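Local coordinates for alkylhydroperoxidase AhpD core: uncharacterized peroxidase-related protein (Ralstonia eutropha, PDB 2PRR), which is of uncharacterised function but, as an AhpD-like member of the carboxymuconolactone decarboxylase family, probably acts as a peroxidase, at residues H7-Y12 / F42-H47; V78-A83 / D109-N114. All blocks are in the same frame, centred on the assembly; numbering follows the deposited sequence.

In the fold
Contact 1 closes before contact 2 opens along this all-helical chain, and the two do not touch: their centres lie about 24 Å apart and their nearest atoms about 13 Å apart. Contact 1 lays the N-terminal loop 7-12 against helix 40-45 near the edge of the subunit, whereas contact 2 packs helix 71-84 on helix 107-114 closer to its centre. Helix 156-179 runs near both: its Ile179 touches side chains of contact 1, while Val78, beside contact 2 on helix 71-84, packs on Ile165 and Phe169. Segments of both contacts also touch neighbouring subunits of the six-chain assembly.

Contact 1: H7-Y12 / F42-H47; sequences HPISRY and FLTLAH
The first torsion of Thr44 (chi1 56°) sends its two branches to different tasks: OG1 sits between the backbone N and carbonyl carbon and bonds back to Asn40 O within its own helix, while CG2, anti to the carbonyl carbon, is presented to Ile9 and Ser10. This methyl is the centre of the contact. It lies 3.6 Å from the carbonyl O of Ile9, 3.8 Å from Ile9 CG1 and 3.7 Å from Ser10 CB, so the loop rests on it through one carbonyl oxygen and two aliphatic carbons. Further along Ile9, CD1 makes a looser approach to Leu43.

The polar part of the seam is carried by Ser10. Its OG accepts the backbone N-H of Tyr12 at 2.9 Å, with an N-H...O angle of 153°, and is also hydrogen-bonded to a water 2.8 Å away. That water is hydrogen-bonded in turn to Thr44 O, 3.0 Å from it, and thus bridges the loop to a carbonyl of the helix segment.

Beyond the water, Tyr12 and His47 meet obliquely, their rings tilted by 44° and their centroids 5.8 Å apart. His47 NE2 comes to 4.1 Å from Tyr12 CD2, while Tyr12 CB lies over one face of the imidazole. Each ring is fixed from outside as well: Tyr12 OH bonds to Asp156 O, and His47 NE2 to Glu157 OE2, both of the second subunit. Arg11 adds salt bridges to Glu143 and Asp156 of that same subunit.

The local motif is an ST turn at Ser10, set in an N-terminal loop that packs on helix 40-45 and on Ile179 of helix 156-179 and takes part in a subunit interface of this helical, AhpD-like fold.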
loop_
_atom_site.group_PDB
_atom_site.type_symbol
_atom_site.label_atom_id
_atom_site.label_comp_id
_atom_site.label_asym_id
_atom_site.label_seq_id
_atom_site.Cartn_x
_atom_site.Cartn_y
_atom_site.Cartn_z
ATOM N N HIS D 7 -10.945 -17.368 -29.111
ATOM C CA HIS D 7 -10.974 -17.351 -27.646
ATOM C C HIS D 7 -12.289 -16.716 -27.187
ATOM O O HIS D 7 -12.840 -15.869 -27.891
ATOM C CB HIS D 7 -9.853 -16.479 -27.086
ATOM C CG HIS D 7 -8.483 -17.038 -27.269
ATOM N ND1 HIS D 7 -7.849 -17.780 -26.292
ATOM C CD2 HIS D 7 -7.609 -16.938 -28.295
ATOM C CE1 HIS D 7 -6.649 -18.126 -26.718
ATOM N NE2 HIS D 7 -6.477 -17.628 -27.930
ATOM N N PRO D 8 -12.784 -17.093 -25.997
ATOM C CA PRO D 8 -14.005 -16.449 -25.506
ATOM C C PRO D 8 -13.767 -14.953 -25.260
ATOM O O PRO D 8 -12.641 -14.566 -24.927
ATOM C CB PRO D 8 -14.314 -17.193 -24.204
ATOM C CG PRO D 8 -13.085 -17.920 -23.843
ATOM C CD PRO D 8 -12.270 -18.114 -25.070
ATOM N N ILE D 9 -14.787 -14.117 -25.489
ATOM C CA ILE D 9 -14.652 -12.666 -25.286
ATOM C C ILE D 9 -15.254 -12.176 -23.961
ATOM O O ILE D 9 -15.050 -11.030 -23.575
ATOM C CB ILE D 9 -15.209 -11.865 -26.469
ATOM C CG1 ILE D 9 -16.721 -12.053 -26.642
ATOM C CG2 ILE D 9 -14.533 -12.296 -27.745
ATOM C CD1 ILE D 9 -17.335 -11.248 -27.801
ATOM N N SER D 10 -15.977 -13.049 -23.265
ATOM C CA SER D 10 -16.619 -12.722 -21.999
ATOM C C SER D 10 -16.812 -14.009 -21.240
ATOM O O SER D 10 -16.816 -15.058 -21.855
ATOM C CB SER D 10 -17.980 -12.112 -22.297
ATOM O OG SER D 10 -18.724 -11.862 -21.123
ATOM N N ARG D 11 -16.928 -13.961 -19.909
ATOM C CA ARG D 11 -17.294 -15.167 -19.147
ATOM C C ARG D 11 -18.827 -15.306 -19.182
ATOM O O ARG D 11 -19.358 -16.312 -18.758
ATOM C CB ARG D 11 -16.820 -15.140 -17.701
ATOM C CG ARG D 11 -17.535 -14.172 -16.873
ATOM C CD ARG D 11 -17.218 -14.267 -15.411
ATOM N NE ARG D 11 -17.425 -15.583 -14.808
ATOM C CZ ARG D 11 -18.611 -16.166 -14.612
ATOM N NH1 ARG D 11 -19.758 -15.615 -15.016
ATOM N NH2 ARG D 11 -18.641 -17.354 -14.034
ATOM N N TYR D 12 -19.514 -14.263 -19.673
ATOM C CA TYR D 12 -20.982 -14.190 -19.790
ATOM C C TYR D 12 -21.423 -14.430 -21.202
ATOM O O TYR D 12 -20.632 -14.248 -22.113
ATOM C CB TYR D 12 -21.502 -12.797 -19.352
ATOM C CG TYR D 12 -21.483 -12.638 -17.866
ATOM C CD1 TYR D 12 -20.336 -12.225 -17.212
ATOM C CD2 TYR D 12 -22.594 -12.963 -17.112
ATOM C CE1 TYR D 12 -20.302 -12.112 -15.834
ATOM C CE2 TYR D 12 -22.572 -12.850 -15.726
ATOM C CZ TYR D 12 -21.427 -12.419 -15.097
ATOM O OH TYR D 12 -21.403 -12.316 -13.718
ATOM N N PHE D 42 -19.054 -3.721 -27.307
ATOM C CA PHE D 42 -20.448 -3.626 -27.748
ATOM C C PHE D 42 -21.188 -4.957 -27.623
ATOM O O PHE D 42 -22.318 -5.006 -27.166
ATOM C CB PHE D 42 -20.556 -3.172 -29.222
ATOM C CG PHE D 42 -20.064 -1.774 -29.481
ATOM C CD1 PHE D 42 -20.902 -0.687 -29.317
ATOM C CD2 PHE D 42 -18.758 -1.545 -29.917
ATOM C CE1 PHE D 42 -20.435 0.617 -29.569
ATOM C CE2 PHE D 42 -18.290 -0.247 -30.156
ATOM C CZ PHE D 42 -19.132 0.824 -29.981
ATOM N N LEU D 43 -20.543 -6.032 -28.045
ATOM C CA LEU D 43 -21.160 -7.334 -28.043
ATOM C C LEU D 43 -21.291 -7.910 -26.654
ATOM O O LEU D 43 -22.280 -8.572 -26.356
ATOM C CB LEU D 43 -20.341 -8.274 -28.917
ATOM C CG LEU D 43 -20.281 -7.848 -30.392
ATOM C CD1 LEU D 43 -19.094 -8.516 -31.075
ATOM C CD2 LEU D 43 -21.613 -8.146 -31.098
ATOM N N THR D 44 -20.302 -7.667 -25.801
ATOM C CA THR D 44 -20.339 -8.212 -24.438
ATOM C C THR D 44 -21.351 -7.496 -23.563
ATOM O O THR D 44 -22.081 -8.139 -22.794
ATOM C CB THR D 44 -18.928 -8.203 -23.766
ATOM O OG1 THR D 44 -18.382 -6.876 -23.775
ATOM C CG2 THR D 44 -17.996 -9.131 -24.511
ATOM N N LEU D 45 -21.401 -6.167 -23.671
ATOM C CA LEU D 45 -22.378 -5.377 -22.899
ATOM C C LEU D 45 -23.806 -5.529 -23.433
ATOM O O LEU D 45 -24.758 -5.292 -22.699
ATOM C CB LEU D 45 -21.985 -3.898 -22.809
ATOM C CG LEU D 45 -20.705 -3.567 -22.023
ATOM C CD1 LEU D 45 -20.500 -2.081 -22.067
ATOM C CD2 LEU D 45 -20.672 -4.067 -20.524
ATOM N N ALA D 46 -23.957 -5.965 -24.689
ATOM C CA ALA D 46 -25.287 -6.205 -25.285
ATOM C C ALA D 46 -26.085 -7.312 -24.544
ATOM O O ALA D 46 -27.267 -7.499 -24.821
ATOM C CB ALA D 46 -25.159 -6.522 -26.778
ATOM N N HIS D 47 -25.415 -8.058 -23.649
ATOM C CA HIS D 47 -26.038 -9.030 -22.740
ATOM C C HIS D 47 -27.023 -8.330 -21.783
ATOM O O HIS D 47 -27.992 -8.931 -21.345
ATOM C CB HIS D 47 -24.932 -9.756 -21.930
ATOM C CG HIS D 47 -25.442 -10.681 -20.864
ATOM N ND1 HIS D 47 -26.067 -11.879 -21.145
ATOM C CD2 HIS D 47 -25.377 -10.601 -19.512
ATOM C CE1 HIS D 47 -26.396 -12.479 -20.014
ATOM N NE2 HIS D 47 -25.982 -11.728 -19.006
HETATM O O HOH W 1 -21.113 -10.916 -22.216
#

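Contact 2: V78-A83 / D109-N114; sequences VVATSA and DQVAVN
Val79 reaches from helix 71-84 toward Val111 and Ala112 of helix 107-114, and each step along its branch finds a partner. Its CB already lies 3.9 Å from Val111 CG1. From there CG1, anti to the backbone N (chi1 -178°), carries the contact onward: it meets Val111 CG1 at 3.9 Å and Ala112 CB at the same distance, touching two successive residues of the facing helix. The two valine side chains stand at about a right angle to each other.

Val111 CG1 is shared. Besides Val79 it touches Ala80, lying 3.8 Å from the backbone N of that residue and slightly farther from its CB, so a single methyl of the second helix rests against two neighbouring residues of the first.

At the other end of the contact Ala83 comes up against the backbone itself: its CB is 3.2 Å from Ala112 O, a tight approach, whereas the two CB atoms are 4.3 Å apart. Short side chains here allow the CA atoms of Ala83 and Ala112 to come within 5.2 Å. The axes of the two segments pass 7.9 Å apart at a crossing angle of -33°.

Elsewhere helix 71-84 packs mainly through apolar side chains, Val79 on Leu98 and Ala80 on Leu132, while Asp109 forms a salt bridge with Arg192. Ser82 packs on Cys90, the second cysteine of a Cys-x-x-Cys sequence that resembles the redox pair of AhpD, though such activity here is only inferred.

Chemically, the interface consists of valine and alanine carbons pressed together, with the Ala112 carbonyl and the backbone N of Ala80 as polar neighbours; its cohesion probably comes largely from close fit and burial of apolar surface, with the directional bonds made elsewhere on the helices.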
loop_
_atom_site.group_PDB
_atom_site.type_symbol
_atom_site.label_atom_id
_atom_site.label_comp_id
_atom_site.label_asym_id
_atom_site.label_seq_id
_atom_site.Cartn_x
_atom_site.Cartn_y
_atom_site.Cartn_z
ATOM N N VAL D 78 -7.530 7.703 -20.806
ATOM C CA VAL D 78 -8.051 6.350 -20.656
ATOM C C VAL D 78 -6.946 5.336 -20.514
ATOM O O VAL D 78 -7.041 4.386 -19.690
ATOM C CB VAL D 78 -8.901 5.898 -21.860
ATOM C CG1 VAL D 78 -9.427 4.465 -21.614
ATOM C CG2 VAL D 78 -10.025 6.885 -22.113
ATOM N N VAL D 79 -5.890 5.528 -21.289
ATOM C CA VAL D 79 -4.817 4.567 -21.270
ATOM C C VAL D 79 -4.061 4.560 -19.900
ATOM O O VAL D 79 -3.750 3.480 -19.416
ATOM C CB VAL D 79 -3.850 4.735 -22.472
ATOM C CG1 VAL D 79 -2.780 3.698 -22.433
ATOM C CG2 VAL D 79 -4.615 4.612 -23.841
ATOM N N ALA D 80 -3.791 5.728 -19.315
ATOM C CA ALA D 80 -3.028 5.784 -18.052
ATOM C C ALA D 80 -3.824 5.276 -16.875
ATOM O O ALA D 80 -3.283 4.615 -15.997
ATOM C CB ALA D 80 -2.502 7.194 -17.777
ATOM N N THR D 81 -5.110 5.606 -16.850
ATOM C CA THR D 81 -6.009 5.215 -15.769
ATOM C C THR D 81 -6.329 3.726 -15.823
ATOM O O THR D 81 -6.322 3.042 -14.775
ATOM C CB THR D 81 -7.263 6.116 -15.732
ATOM O OG1 THR D 81 -7.993 6.086 -16.991
ATOM C CG2 THR D 81 -6.825 7.544 -15.408
ATOM N N SER D 82 -6.501 3.225 -17.044
ATOM C CA SER D 82 -6.752 1.811 -17.338
ATOM C C SER D 82 -5.554 0.958 -17.047
ATOM O O SER D 82 -5.673 -0.200 -16.621
ATOM C CB SER D 82 -7.075 1.637 -18.815
ATOM O OG SER D 82 -8.072 2.557 -19.207
ATOM N N ALA D 83 -4.396 1.511 -17.357
ATOM C CA ALA D 83 -3.152 0.862 -17.070
ATOM C C ALA D 83 -3.049 0.708 -15.538
ATOM O O ALA D 83 -2.697 -0.367 -15.075
ATOM C CB ALA D 83 -1.976 1.644 -17.656
ATOM N N ASP D 109 2.120 2.983 -25.705
ATOM C CA ASP D 109 2.854 2.002 -24.874
ATOM C C ASP D 109 3.568 2.683 -23.695
ATOM O O ASP D 109 3.671 2.104 -22.622
ATOM C CB ASP D 109 3.859 1.179 -25.695
ATOM C CG ASP D 109 3.234 0.527 -26.931
ATOM O OD1 ASP D 109 2.338 1.135 -27.574
ATOM O OD2 ASP D 109 3.682 -0.580 -27.282
ATOM N N GLN D 110 4.056 3.900 -23.915
ATOM C CA GLN D 110 4.756 4.693 -22.898
ATOM C C GLN D 110 3.830 5.124 -21.768
ATOM O O GLN D 110 4.168 5.130 -20.568
ATOM C CB GLN D 110 5.332 5.955 -23.548
ATOM C CG GLN D 110 6.413 5.700 -24.608
ATOM C CD GLN D 110 6.710 6.911 -25.483
ATOM O OE1 GLN D 110 6.152 7.987 -25.285
ATOM N NE2 GLN D 110 7.593 6.729 -26.474
ATOM N N VAL D 111 2.656 5.533 -22.194
ATOM C CA VAL D 111 1.606 5.960 -21.308
ATOM C C VAL D 111 1.064 4.778 -20.497
ATOM O O VAL D 111 0.712 4.941 -19.340
ATOM C CB VAL D 111 0.513 6.720 -22.134
ATOM C CG1 VAL D 111 -0.779 6.865 -21.378
ATOM C CG2 VAL D 111 1.044 8.128 -22.558
ATOM N N ALA D 112 0.996 3.598 -21.108
ATOM C CA ALA D 112 0.518 2.421 -20.414
ATOM C C ALA D 112 1.543 1.917 -19.379
ATOM O O ALA D 112 1.151 1.503 -18.299
ATOM C CB ALA D 112 0.178 1.353 -21.365
ATOM N N VAL D 113 2.832 2.034 -19.673
ATOM C CA VAL D 113 3.877 1.504 -18.778
ATOM C C VAL D 113 4.272 2.502 -17.692
ATOM O O VAL D 113 4.271 2.174 -16.505
ATOM C CB VAL D 113 5.088 1.016 -19.612
ATOM C CG1 VAL D 113 6.013 0.237 -18.777
ATOM C CG2 VAL D 113 4.617 0.084 -20.796
ATOM N N ASN D 114 4.579 3.730 -18.089
ATOM C CA ASN D 114 4.948 4.770 -17.135
ATOM C C ASN D 114 4.901 6.140 -17.788
ATOM O O ASN D 114 5.945 6.639 -18.187
ATOM C CB ASN D 114 6.352 4.493 -16.553
ATOM C CG ASN D 114 6.860 5.613 -15.684
ATOM O OD1 ASN D 114 6.075 6.363 -15.084
ATOM N ND2 ASN D 114 8.193 5.727 -15.583
#